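Local coordinates for phosphate ABC transporter, phosphate-binding protein (Clostridium perfringens, PDB 4Q8R) that binds phosphate, probably as the high-affinity extracytoplasmic receptor that delivers the ion to the membrane permease of an ABC transporter, at residues Ser5-Pro16 with Asp31-Ser41. Residues are numbered along the deposited sequence; the frame is centred on the assembly and turned at random.
Sequences SVSISGSTSVGP and DVSIEINQIGS. With PO4 (phosphate ion), chain B.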
ATOM      1  N   SER A   5      14.537  20.574  -0.210  1.00 58.05           N
ATOM      2  CA  SER A   5      15.779  20.117   0.371  1.00 42.49           C
ATOM      3  C   SER A   5      15.828  18.670   0.791  1.00 33.79           C
ATOM      4  O   SER A   5      16.897  18.138   0.745  1.00 41.60           O
ATOM      5  CB  SER A   5      16.413  21.051   1.449  1.00 37.23           C
ATOM      6  OG  SER A   5      15.518  21.714   2.499  1.00 45.35           O
ATOM      7  N   VAL A   6      14.715  17.994   1.142  1.00 28.58           N
ATOM      8  CA  VAL A   6      14.744  16.570   1.394  1.00 30.20           C
ATOM      9  C   VAL A   6      13.921  15.838   0.315  1.00 30.66           C
ATOM     10  O   VAL A   6      12.730  16.034   0.211  1.00 28.13           O
ATOM     11  CB  VAL A   6      14.201  16.157   2.788  1.00 28.49           C
ATOM     12  CG1 VAL A   6      14.337  14.630   3.003  1.00 31.34           C
ATOM     13  CG2 VAL A   6      14.958  16.842   3.915  1.00 32.09           C
ATOM     14  N   SER A   7      14.591  15.045  -0.510  1.00 26.91           N
ATOM     15  CA  SER A   7      13.933  14.330  -1.571  1.00 26.27           C
ATOM     16  C   SER A   7      13.502  12.934  -1.152  1.00 25.56           C
ATOM     17  O   SER A   7      14.286  12.126  -0.658  1.00 28.25           O
ATOM     18  CB  SER A   7      14.845  14.281  -2.787  1.00 33.20           C
ATOM     19  OG  SER A   7      15.988  13.550  -2.437  1.00 35.56           O
ATOM     20  N   ILE A   8      12.216  12.644  -1.349  1.00 24.68           N
ATOM     21  CA  ILE A   8      11.655  11.371  -0.987  1.00 23.54           C
ATOM     22  C   ILE A   8      10.867  10.809  -2.163  1.00 23.07           C
ATOM     23  O   ILE A   8      10.101  11.533  -2.778  1.00 25.03           O
ATOM     24  CB  ILE A   8      10.672  11.516   0.233  1.00 24.53           C
ATOM     25  CG1 ILE A   8      11.342  12.268   1.395  1.00 26.87           C
ATOM     26  CG2 ILE A   8      10.104  10.183   0.658  1.00 27.10           C
ATOM     27  CD1 ILE A   8      10.443  12.419   2.591  1.00 28.04           C
ATOM     28  N   SER A   9      11.064   9.553  -2.486  1.00 22.79           N
ATOM     29  CA  SER A   9      10.262   8.922  -3.537  1.00 21.09           C
ATOM     30  C   SER A   9       9.916   7.518  -3.182  1.00 20.62           C
ATOM     31  O   SER A   9      10.588   6.848  -2.390  1.00 20.98           O
ATOM     32  CB  SER A   9      11.021   8.986  -4.883  1.00 22.02           C
ATOM     33  OG  SER A   9      12.139   8.153  -4.923  1.00 22.96           O
ATOM     34  N   GLY A  10       8.819   7.028  -3.802  1.00 19.40           N
ATOM     35  CA  GLY A  10       8.455   5.653  -3.723  1.00 20.12           C
ATOM     36  C   GLY A  10       6.963   5.397  -3.629  1.00 20.42           C
ATOM     37  O   GLY A  10       6.171   6.009  -4.381  1.00 19.97           O
ATOM     38  N   SER A  11       6.610   4.538  -2.711  1.00 20.10           N
ATOM     39  CA  SER A  11       5.286   3.963  -2.560  1.00 20.39           C
ATOM     40  C   SER A  11       4.132   4.954  -2.765  1.00 20.88           C
ATOM     41  O   SER A  11       4.080   6.004  -2.078  1.00 20.87           O
ATOM     42  CB  SER A  11       5.202   3.382  -1.151  1.00 20.82           C
ATOM     43  OG  SER A  11       3.904   3.023  -0.749  1.00 20.35           O
ATOM     44  N   THR A  12       3.157   4.563  -3.582  1.00 18.50           N
ATOM     45  CA  THR A  12       1.928   5.283  -3.690  1.00 20.99           C
ATOM     46  C   THR A  12       1.065   5.097  -2.429  1.00 19.38           C
ATOM     47  O   THR A  12       0.267   5.988  -2.102  1.00 20.85           O
ATOM     48  CB  THR A  12       1.119   4.944  -4.966  1.00 18.96           C
ATOM     49  OG1 THR A  12       0.631   3.609  -4.919  1.00 19.78           O
ATOM     50  CG2 THR A  12       1.969   5.167  -6.196  1.00 18.70           C
ATOM     51  N   SER A  13       1.187   3.965  -1.750  1.00 20.23           N
ATOM     52  CA  SER A  13       0.392   3.696  -0.550  1.00 19.56           C
ATOM     53  C   SER A  13       0.805   4.687   0.550  1.00 23.01           C
ATOM     54  O   SER A  13      -0.055   5.159   1.299  1.00 24.23           O
ATOM     55  CB  SER A  13       0.630   2.290  -0.037  1.00 20.89           C
ATOM     56  OG  SER A  13       0.331   1.295  -1.006  1.00 20.80           O
ATOM     57  N   VAL A  14       2.099   4.993   0.592  1.00 22.16           N
ATOM     58  CA  VAL A  14       2.640   5.903   1.625  1.00 24.49           C
ATOM     59  C   VAL A  14       2.418   7.341   1.284  1.00 24.49           C
ATOM     60  O   VAL A  14       2.491   8.187   2.186  1.00 23.55           O
ATOM     61  CB  VAL A  14       4.181   5.618   1.879  1.00 22.87           C
ATOM     62  CG1 VAL A  14       4.762   6.434   3.050  1.00 25.72           C
ATOM     63  CG2 VAL A  14       4.392   4.172   2.231  1.00 26.04           C
ATOM     64  N   GLY A  15       2.121   7.685   0.036  1.00 28.76           N
ATOM     65  CA  GLY A  15       2.025   9.072  -0.397  1.00 30.31           C
ATOM     66  C   GLY A  15       1.076   9.960   0.448  1.00 29.27           C
ATOM     67  O   GLY A  15       1.501  11.041   0.870  1.00 30.04           O
ATOM     68  N   PRO A  16      -0.179   9.496   0.739  1.00 28.87           N
ATOM     69  CA  PRO A  16      -1.091  10.386   1.458  1.00 29.93           C
ATOM     70  C   PRO A  16      -0.513  10.727   2.838  1.00 27.18           C
ATOM     71  O   PRO A  16      -0.482  11.913   3.218  1.00 31.82           O
ATOM     72  CB  PRO A  16      -2.368   9.553   1.571  1.00 30.74           C
ATOM     73  CG  PRO A  16      -2.368   8.820   0.211  1.00 33.29           C
ATOM     74  CD  PRO A  16      -0.919   8.403   0.073  1.00 31.79           C
ATOM     75  N   ASP A  31      12.111  26.099   7.577  1.00 47.92           N
ATOM     76  CA  ASP A  31      13.180  26.217   6.602  1.00 43.48           C
ATOM     77  C   ASP A  31      13.513  24.912   5.949  1.00 43.59           C
ATOM     78  O   ASP A  31      14.407  24.893   5.136  1.00 51.78           O
ATOM     79  CB  ASP A  31      14.434  26.832   7.206  1.00 50.85           C
ATOM     80  CG  ASP A  31      14.214  28.318   7.662  1.00 62.32           C
ATOM     81  OD1 ASP A  31      13.263  29.001   7.214  1.00 62.86           O
ATOM     82  OD2 ASP A  31      15.009  28.833   8.449  1.00 86.17           O
ATOM     83  N   VAL A  32      12.803  23.834   6.249  1.00 40.60           N
ATOM     84  CA  VAL A  32      12.987  22.612   5.489  1.00 40.97           C
ATOM     85  C   VAL A  32      11.849  22.445   4.449  1.00 39.62           C
ATOM     86  O   VAL A  32      10.704  22.832   4.662  1.00 39.43           O
ATOM     87  CB  VAL A  32      13.106  21.386   6.430  1.00 41.50           C
ATOM     88  CG1 VAL A  32      13.154  20.076   5.647  1.00 41.45           C
ATOM     89  CG2 VAL A  32      14.352  21.495   7.308  1.00 42.09           C
ATOM     90  N   SER A  33      12.219  21.915   3.288  1.00 33.61           N
ATOM     91  CA  SER A  33      11.237  21.528   2.301  0.56 35.47           C
ATOM     92  C   SER A  33      11.384  20.041   1.996  1.00 34.67           C
ATOM     93  O   SER A  33      12.530  19.492   1.819  1.00 38.99           O
ATOM     94  CB  SER A  33      11.374  22.381   1.046  0.56 37.28           C
ATOM     95  OG  SER A  33      11.339  23.770   1.362  0.56 39.08           O
ATOM     96  N   ILE A  34      10.233  19.392   1.957  1.00 27.64           N
ATOM     97  CA  ILE A  34      10.160  17.976   1.710  1.00 27.20           C
ATOM     98  C   ILE A  34       9.552  17.792   0.328  1.00 28.29           C
ATOM     99  O   ILE A  34       8.466  18.299   0.055  1.00 28.95           O
ATOM    100  CB  ILE A  34       9.213  17.226   2.699  1.00 28.44           C
ATOM    101  CG1 ILE A  34       9.641  17.462   4.116  1.00 30.67           C
ATOM    102  CG2 ILE A  34       9.226  15.743   2.435  1.00 29.45           C
ATOM    103  CD1 ILE A  34      11.007  17.045   4.427  1.00 28.05           C
ATOM    104  N   GLU A  35      10.246  17.042  -0.514  1.00 26.63           N
ATOM    105  CA  GLU A  35       9.820  16.803  -1.940  1.00 24.60           C
ATOM    106  C   GLU A  35       9.408  15.322  -2.041  1.00 22.40           C
ATOM    107  O   GLU A  35      10.218  14.456  -1.798  1.00 27.87           O
ATOM    108  CB  GLU A  35      10.924  17.130  -2.915  1.00 29.31           C
ATOM    109  CG  GLU A  35      11.298  18.616  -2.919  1.00 38.30           C
ATOM    110  CD  GLU A  35      12.680  18.951  -3.514  1.00 47.55           C
ATOM    111  OE1 GLU A  35      13.025  20.145  -3.527  1.00 58.76           O
ATOM    112  OE2 GLU A  35      13.420  18.060  -3.967  1.00 51.78           O
ATOM    113  N   ILE A  36       8.153  15.029  -2.405  1.00 22.67           N
ATOM    114  CA  ILE A  36       7.625  13.702  -2.412  1.00 21.15           C
ATOM    115  C   ILE A  36       7.187  13.335  -3.827  1.00 22.84           C
ATOM    116  O   ILE A  36       6.341  14.035  -4.400  1.00 24.08           O
ATOM    117  CB  ILE A  36       6.385  13.551  -1.483  1.00 22.55           C
ATOM    118  CG1 ILE A  36       6.768  13.952  -0.046  1.00 25.16           C
ATOM    119  CG2 ILE A  36       5.815  12.146  -1.484  1.00 23.85           C
ATOM    120  CD1 ILE A  36       5.607  14.375   0.805  1.00 29.07           C
ATOM    121  N   ASN A  37       7.750  12.258  -4.390  1.00 20.99           N
ATOM    122  CA  ASN A  37       7.365  11.750  -5.712  1.00 18.79           C
ATOM    123  C   ASN A  37       6.873  10.318  -5.595  1.00 21.07           C
ATOM    124  O   ASN A  37       7.581   9.438  -5.112  1.00 22.26           O
ATOM    125  CB  ASN A  37       8.614  11.804  -6.564  1.00 21.72           C
ATOM    126  CG  ASN A  37       8.318  11.596  -8.009  1.00 30.63           C
ATOM    127  OD1 ASN A  37       7.157  11.692  -8.462  1.00 31.88           O
ATOM    128  ND2 ASN A  37       9.363  11.258  -8.758  1.00 30.14           N
ATOM    129  N   GLN A  38       5.623  10.079  -5.946  1.00 19.35           N
ATOM    130  CA  GLN A  38       4.978   8.830  -5.769  1.00 19.01           C
ATOM    131  C   GLN A  38       5.116   8.013  -7.065  1.00 21.53           C
ATOM    132  O   GLN A  38       4.497   8.329  -8.087  1.00 23.89           O
ATOM    133  CB  GLN A  38       3.490   9.011  -5.499  1.00 22.13           C
ATOM    134  CG  GLN A  38       3.277   9.710  -4.172  1.00 23.87           C
ATOM    135  CD  GLN A  38       1.847   9.902  -3.833  1.00 26.77           C
ATOM    136  OE1 GLN A  38       1.099   8.924  -3.833  1.00 29.08           O
ATOM    137  NE2 GLN A  38       1.465  11.113  -3.467  1.00 31.08           N
ATOM    138  N   ILE A  39       5.946   6.997  -6.991  1.00 22.05           N
ATOM    139  CA  ILE A  39       6.365   6.216  -8.161  1.00 20.79           C
ATOM    140  C   ILE A  39       6.316   4.713  -7.923  1.00 21.24           C
ATOM    141  O   ILE A  39       6.738   3.926  -8.783  1.00 21.78           O
ATOM    142  CB  ILE A  39       7.793   6.672  -8.594  1.00 22.99           C
ATOM    143  CG1 ILE A  39       8.827   6.455  -7.487  1.00 22.44           C
ATOM    144  CG2 ILE A  39       7.762   8.052  -9.133  1.00 24.54           C
ATOM    145  CD1 ILE A  39      10.241   6.849  -7.867  1.00 23.65           C
ATOM    146  N   GLY A  40       5.835   4.265  -6.768  1.00 19.58           N
ATOM    147  CA  GLY A  40       5.810   2.924  -6.334  1.00 22.57           C
ATOM    148  C   GLY A  40       7.041   2.470  -5.572  1.00 19.07           C
ATOM    149  O   GLY A  40       8.118   3.087  -5.700  1.00 20.72           O
ATOM    150  N   SER A  41       6.896   1.457  -4.750  1.00 19.65           N
ATOM    151  CA  SER A  41       7.913   1.044  -3.820  1.00 19.81           C
ATOM    152  C   SER A  41       9.248   0.700  -4.471  1.00 21.44           C
ATOM    153  O   SER A  41      10.317   1.175  -3.986  1.00 21.33           O
ATOM    154  CB  SER A  41       7.458  -0.071  -2.968  1.00 21.11           C
ATOM    155  OG  SER A  41       6.400   0.265  -2.090  1.00 21.23           O
TER
HETATM  156  P   PO4 B 301       2.975   0.886  -3.724  1.00 18.74           P
HETATM  157  O1  PO4 B 301       4.451   0.463  -3.784  1.00 19.76           O
HETATM  158  O2  PO4 B 301       2.695   2.042  -4.660  1.00 18.95           O
HETATM  159  O3  PO4 B 301       2.073  -0.322  -3.933  1.00 17.99           O
HETATM  160  O4  PO4 B 301       2.693   1.342  -2.253  1.00 19.61           O
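Ile-34 packs against two side chains of the neighbouring strand with separate branches. Its CD1 lies 3.7 Å from Val-6 CB, the two side chains running alongside each other, whereas its CG2, anti to the backbone N, meets Ile-8 CD1 at 3.5 Å with the two side chains at a slant. Phe-224 of helix 219-229 touches Ile-8 and Ile-34. Farther along this face, the extended Gln-38 lays its amide against Gly-15, CD 3.5 Å from Gly-15 CA. On the other face Ser-9 OG, hydrogen-bonded to Ser-53 and Asn-47, meets CD1 of Ile-39, which follows the strand (3.7 Å). Strands 6-10 and 34-38 run parallel, 15° apart, and with helix 15-28 form a beta-alpha-beta unit of the periplasmic-binding-protein fold. Bonds such as Ile-8 N to Glu-35 O (2.7 Å) join the strands until Gly-10 O accepts from both Ile-39 N and Gly-40 N, on the same face of its plane. Beyond it, the turn after strand 6-10 and the start of helix 41-50 grip phosphate: Ser-11 OG and Ser-13 OG converge on O4, Thr-12 OG1 binds O2 (2.6 Å), and Ser-41 holds O1 through both N (2.8 Å) and OG. Ser-11 OG also accepts from Val-14 N, an ST motif, while Arg-125 hydrogen-bonds the anion.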